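Local coordinates for protein salmonella typhimurium DB7155 bacteriophage DET7 tailspike (Bacteriophage, PDB 2V5I) that probably binds and hydrolyses O-antigen polysaccharide of the Salmonella host as the trimeric tailspike, the receptor-binding protein of bacteriophage Det7, at residues G267-D279 / Y313-D325. Numbering follows the deposited sequence.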
# COMPACT_ATOMS: atom_id res chain seq x y z
N GLY A 267 -14.31 9.02 -36.21
CA GLY A 267 -13.39 9.94 -36.87
C GLY A 267 -12.62 10.94 -36.03
O GLY A 267 -11.89 11.77 -36.57
N GLY A 268 -12.80 10.91 -34.70
CA GLY A 268 -12.10 11.84 -33.77
C GLY A 268 -11.65 11.04 -32.55
O GLY A 268 -12.05 9.91 -32.34
N THR A 269 -10.74 11.62 -31.80
CA THR A 269 -10.08 10.87 -30.75
C THR A 269 -11.06 10.43 -29.65
O THR A 269 -11.98 11.16 -29.31
CB THR A 269 -8.95 11.72 -30.09
OG1 THR A 269 -8.16 10.88 -29.25
CG2 THR A 269 -9.46 12.88 -29.26
N ALA A 270 -10.79 9.25 -29.09
CA ALA A 270 -11.51 8.69 -27.93
C ALA A 270 -10.58 8.54 -26.72
O ALA A 270 -10.96 7.97 -25.69
CB ALA A 270 -12.08 7.34 -28.28
N ARG A 271 -9.38 9.13 -26.81
CA ARG A 271 -8.33 8.97 -25.85
C ARG A 271 -8.62 9.75 -24.54
O ARG A 271 -9.53 10.57 -24.50
CB ARG A 271 -6.97 9.35 -26.42
CG ARG A 271 -6.54 8.51 -27.64
CD ARG A 271 -5.30 9.10 -28.22
NE ARG A 271 -4.75 8.33 -29.32
CZ ARG A 271 -5.19 8.39 -30.57
NH1 ARG A 271 -6.18 9.22 -30.91
NH2 ARG A 271 -4.60 7.62 -31.51
N ASN A 272 -7.79 9.51 -23.51
CA ASN A 272 -8.05 10.06 -22.19
C ASN A 272 -6.71 10.48 -21.57
O ASN A 272 -5.69 9.84 -21.80
CB ASN A 272 -8.69 9.01 -21.30
CG ASN A 272 -9.96 8.49 -21.89
OD1 ASN A 272 -11.01 9.07 -21.70
ND2 ASN A 272 -9.83 7.41 -22.68
N TYR A 273 -6.79 11.45 -20.66
CA TYR A 273 -5.60 12.00 -20.00
C TYR A 273 -5.92 12.30 -18.52
O TYR A 273 -7.04 12.68 -18.24
CB TYR A 273 -5.22 13.31 -20.66
CG TYR A 273 -4.66 13.21 -22.08
CD1 TYR A 273 -5.52 13.18 -23.15
CD2 TYR A 273 -3.31 13.17 -22.29
CE1 TYR A 273 -5.01 13.09 -24.49
CE2 TYR A 273 -2.80 13.07 -23.56
CZ TYR A 273 -3.67 13.07 -24.65
OH TYR A 273 -3.14 12.95 -25.91
N ASN A 274 -4.93 12.12 -17.65
CA ASN A 274 -5.00 12.70 -16.29
C ASN A 274 -6.18 12.17 -15.50
O ASN A 274 -6.84 12.93 -14.77
CB ASN A 274 -5.10 14.23 -16.40
CG ASN A 274 -3.85 14.88 -16.97
OD1 ASN A 274 -2.70 14.67 -16.50
ND2 ASN A 274 -4.07 15.78 -17.97
N LEU A 275 -6.39 10.86 -15.55
CA LEU A 275 -7.46 10.21 -14.78
C LEU A 275 -6.82 9.43 -13.63
O LEU A 275 -5.65 9.07 -13.70
CB LEU A 275 -8.29 9.22 -15.66
CG LEU A 275 -9.07 9.94 -16.80
CD1 LEU A 275 -9.81 8.83 -17.54
CD2 LEU A 275 -10.02 10.98 -16.27
N GLN A 276 -7.58 9.24 -12.55
CA GLN A 276 -7.16 8.35 -11.46
C GLN A 276 -7.59 6.92 -11.63
O GLN A 276 -8.72 6.65 -12.07
CB GLN A 276 -7.82 8.86 -10.16
CG GLN A 276 -7.37 10.25 -9.75
CD GLN A 276 -8.04 10.63 -8.47
OE1 GLN A 276 -7.78 9.97 -7.46
NE2 GLN A 276 -8.93 11.64 -8.49
N PHE A 277 -6.72 5.99 -11.23
CA PHE A 277 -7.05 4.58 -11.12
C PHE A 277 -6.43 4.13 -9.80
O PHE A 277 -5.21 3.92 -9.74
CB PHE A 277 -6.55 3.77 -12.32
CG PHE A 277 -7.22 4.17 -13.57
CD1 PHE A 277 -8.43 3.60 -13.91
CD2 PHE A 277 -6.66 5.15 -14.42
CE1 PHE A 277 -9.09 4.05 -15.08
CE2 PHE A 277 -7.35 5.58 -15.53
CZ PHE A 277 -8.56 5.03 -15.84
N ARG A 278 -7.25 4.19 -8.72
CA ARG A 278 -6.71 4.02 -7.36
C ARG A 278 -7.62 3.15 -6.49
O ARG A 278 -8.83 3.15 -6.63
CB ARG A 278 -6.51 5.37 -6.64
CG ARG A 278 -5.54 6.32 -7.30
CD ARG A 278 -5.12 7.44 -6.35
NE ARG A 278 -6.28 8.24 -5.97
CZ ARG A 278 -6.88 8.29 -4.77
NH1 ARG A 278 -6.43 7.58 -3.74
NH2 ARG A 278 -7.97 9.04 -4.60
N ASP A 279 -6.99 2.36 -5.62
CA ASP A 279 -7.70 1.58 -4.62
C ASP A 279 -8.75 0.65 -5.26
O ASP A 279 -9.80 0.39 -4.68
CB ASP A 279 -8.38 2.50 -3.59
CG ASP A 279 -7.45 3.47 -2.86
OD1 ASP A 279 -6.20 3.35 -2.86
OD2 ASP A 279 -8.04 4.38 -2.20
N TYR A 313 4.34 13.63 -30.51
CA TYR A 313 4.49 12.40 -29.72
C TYR A 313 4.24 11.23 -30.65
O TYR A 313 3.09 11.03 -31.08
CB TYR A 313 3.47 12.32 -28.59
CG TYR A 313 3.72 13.34 -27.51
CD1 TYR A 313 4.76 13.15 -26.59
CD2 TYR A 313 3.00 14.49 -27.47
CE1 TYR A 313 5.00 14.09 -25.61
CE2 TYR A 313 3.27 15.47 -26.51
CZ TYR A 313 4.27 15.25 -25.60
OH TYR A 313 4.51 16.21 -24.64
N PRO A 314 5.26 10.38 -30.89
CA PRO A 314 5.05 9.14 -31.62
C PRO A 314 4.00 8.21 -30.98
O PRO A 314 3.65 8.36 -29.79
CB PRO A 314 6.41 8.44 -31.59
CG PRO A 314 7.38 9.53 -31.31
CD PRO A 314 6.67 10.54 -30.51
N PHE A 315 3.49 7.28 -31.75
CA PHE A 315 2.53 6.33 -31.23
C PHE A 315 3.15 5.60 -30.02
O PHE A 315 4.33 5.25 -30.01
CB PHE A 315 2.04 5.32 -32.27
CG PHE A 315 1.12 5.92 -33.31
CD1 PHE A 315 0.02 6.68 -32.95
CD2 PHE A 315 1.31 5.65 -34.66
CE1 PHE A 315 -0.86 7.20 -33.88
CE2 PHE A 315 0.40 6.19 -35.64
CZ PHE A 315 -0.65 6.93 -35.26
N HIS A 316 2.31 5.49 -28.98
CA HIS A 316 2.66 4.86 -27.71
C HIS A 316 3.48 5.79 -26.79
O HIS A 316 3.96 5.35 -25.75
CB HIS A 316 3.29 3.48 -27.87
CG HIS A 316 2.41 2.50 -28.59
ND1 HIS A 316 1.16 2.15 -28.14
CD2 HIS A 316 2.61 1.82 -29.74
CE1 HIS A 316 0.63 1.28 -28.99
NE2 HIS A 316 1.49 1.06 -29.97
N GLN A 317 3.63 7.06 -27.18
CA GLN A 317 4.42 8.03 -26.39
C GLN A 317 3.60 9.24 -25.88
O GLN A 317 4.18 10.25 -25.50
CB GLN A 317 5.68 8.48 -27.18
CG GLN A 317 6.53 7.29 -27.54
CD GLN A 317 7.92 7.66 -27.98
OE1 GLN A 317 8.44 8.70 -27.62
NE2 GLN A 317 8.53 6.78 -28.78
N LEU A 318 2.27 9.17 -25.87
CA LEU A 318 1.48 10.28 -25.35
C LEU A 318 1.71 10.50 -23.86
O LEU A 318 1.89 9.52 -23.11
CB LEU A 318 -0.00 10.11 -25.61
CG LEU A 318 -0.44 10.28 -27.08
CD1 LEU A 318 -1.89 9.77 -27.20
CD2 LEU A 318 -0.31 11.70 -27.59
N PRO A 319 1.70 11.77 -23.43
CA PRO A 319 1.80 12.08 -21.97
C PRO A 319 0.47 11.93 -21.25
O PRO A 319 -0.16 12.89 -20.80
CB PRO A 319 2.29 13.52 -22.00
CG PRO A 319 1.61 14.08 -23.15
CD PRO A 319 1.62 13.00 -24.22
N ASN A 320 -0.00 10.67 -21.19
CA ASN A 320 -1.33 10.40 -20.68
C ASN A 320 -1.48 10.70 -19.22
O ASN A 320 -2.55 11.08 -18.77
CB ASN A 320 -1.87 9.03 -21.12
CG ASN A 320 -0.84 7.91 -21.05
OD1 ASN A 320 0.10 7.96 -20.28
ND2 ASN A 320 -1.01 6.88 -21.90
N ASN A 321 -0.38 10.51 -18.49
CA ASN A 321 -0.26 10.95 -17.10
C ASN A 321 -1.39 10.53 -16.16
O ASN A 321 -1.85 11.35 -15.31
CB ASN A 321 -0.10 12.47 -17.04
CG ASN A 321 0.59 12.92 -15.72
OD1 ASN A 321 1.32 12.14 -15.06
ND2 ASN A 321 0.28 14.13 -15.29
N HIS A 322 -1.81 9.28 -16.26
CA HIS A 322 -2.78 8.82 -15.28
C HIS A 322 -2.14 8.62 -13.90
O HIS A 322 -0.96 8.31 -13.80
CB HIS A 322 -3.46 7.53 -15.76
CG HIS A 322 -4.15 7.70 -17.07
ND1 HIS A 322 -5.13 8.65 -17.27
CD2 HIS A 322 -4.01 7.05 -18.28
CE1 HIS A 322 -5.53 8.62 -18.54
NE2 HIS A 322 -4.89 7.64 -19.16
N LEU A 323 -2.93 8.83 -12.85
CA LEU A 323 -2.49 8.64 -11.49
C LEU A 323 -2.92 7.22 -11.07
O LEU A 323 -4.09 6.96 -10.75
CB LEU A 323 -3.09 9.69 -10.55
CG LEU A 323 -2.79 9.55 -9.07
CD1 LEU A 323 -1.31 9.50 -8.79
CD2 LEU A 323 -3.43 10.75 -8.34
N VAL A 324 -1.95 6.30 -11.11
CA VAL A 324 -2.17 4.87 -10.89
C VAL A 324 -1.47 4.45 -9.62
O VAL A 324 -0.24 4.55 -9.54
CB VAL A 324 -1.62 4.01 -12.08
CG1 VAL A 324 -1.84 2.52 -11.84
CG2 VAL A 324 -2.29 4.43 -13.36
N ASP A 325 -2.26 4.10 -8.59
CA ASP A 325 -1.72 3.75 -7.26
C ASP A 325 -2.68 2.84 -6.51
O ASP A 325 -3.88 3.05 -6.51
CB ASP A 325 -1.53 5.05 -6.41
CG ASP A 325 -0.98 4.78 -5.02
OD1 ASP A 325 0.19 4.38 -4.89
OD2 ASP A 325 -1.72 5.00 -4.02
O HOH W 1 -4.27 5.61 -3.38
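With CG of His322 opposite its carbonyl carbon (chi1 -58°) and CG of Phe277 placed likewise (chi1 -65°), the two side chains run side by side and their rings meet edge to face. CE2 of Phe277 lies 4.1 Å from CG of His322, and the ring planes stand at 89°. Almost exactly in the imidazole plane, ND1 of His322 accepts the backbone N-H of Leu275 at 3.1 Å, a bond that fixes the rotation of the ring and shows ND1 to be unprotonated. The other imidazole face carries the carbonyl O of Asn320, which receives Asn274 N at 2.8 Å, nearly head-on. Beyond this point regular pairing takes over: Leu323 N binds Leu275 O, Phe277 N reaches Leu323 O at 2.8 Å, and Asp325 N binds Phe277 O, so that 276-278 and 323-325 run parallel. At the far end, Arg278 NE and NH2 both grip OE1 of Gln276, while a water bridges Arg278 NH1 and Asp325 OD2. In the loops before the strands, CD1 of Leu318 packs 3.6 Å from CD of Arg271, whose guanidinium is salt-bridged to Asp295, and CD2 of Leu318 lies 3.5 Å from Tyr273 OH, which is hydrogen-bonded to Asp307. Successive parallel strands stacked in register, with Phe277 and His322 both packing on Thr260 of strand 258-260, are characteristic of adjacent rungs in the right-handed parallel beta-helix of P22-like tailspikes.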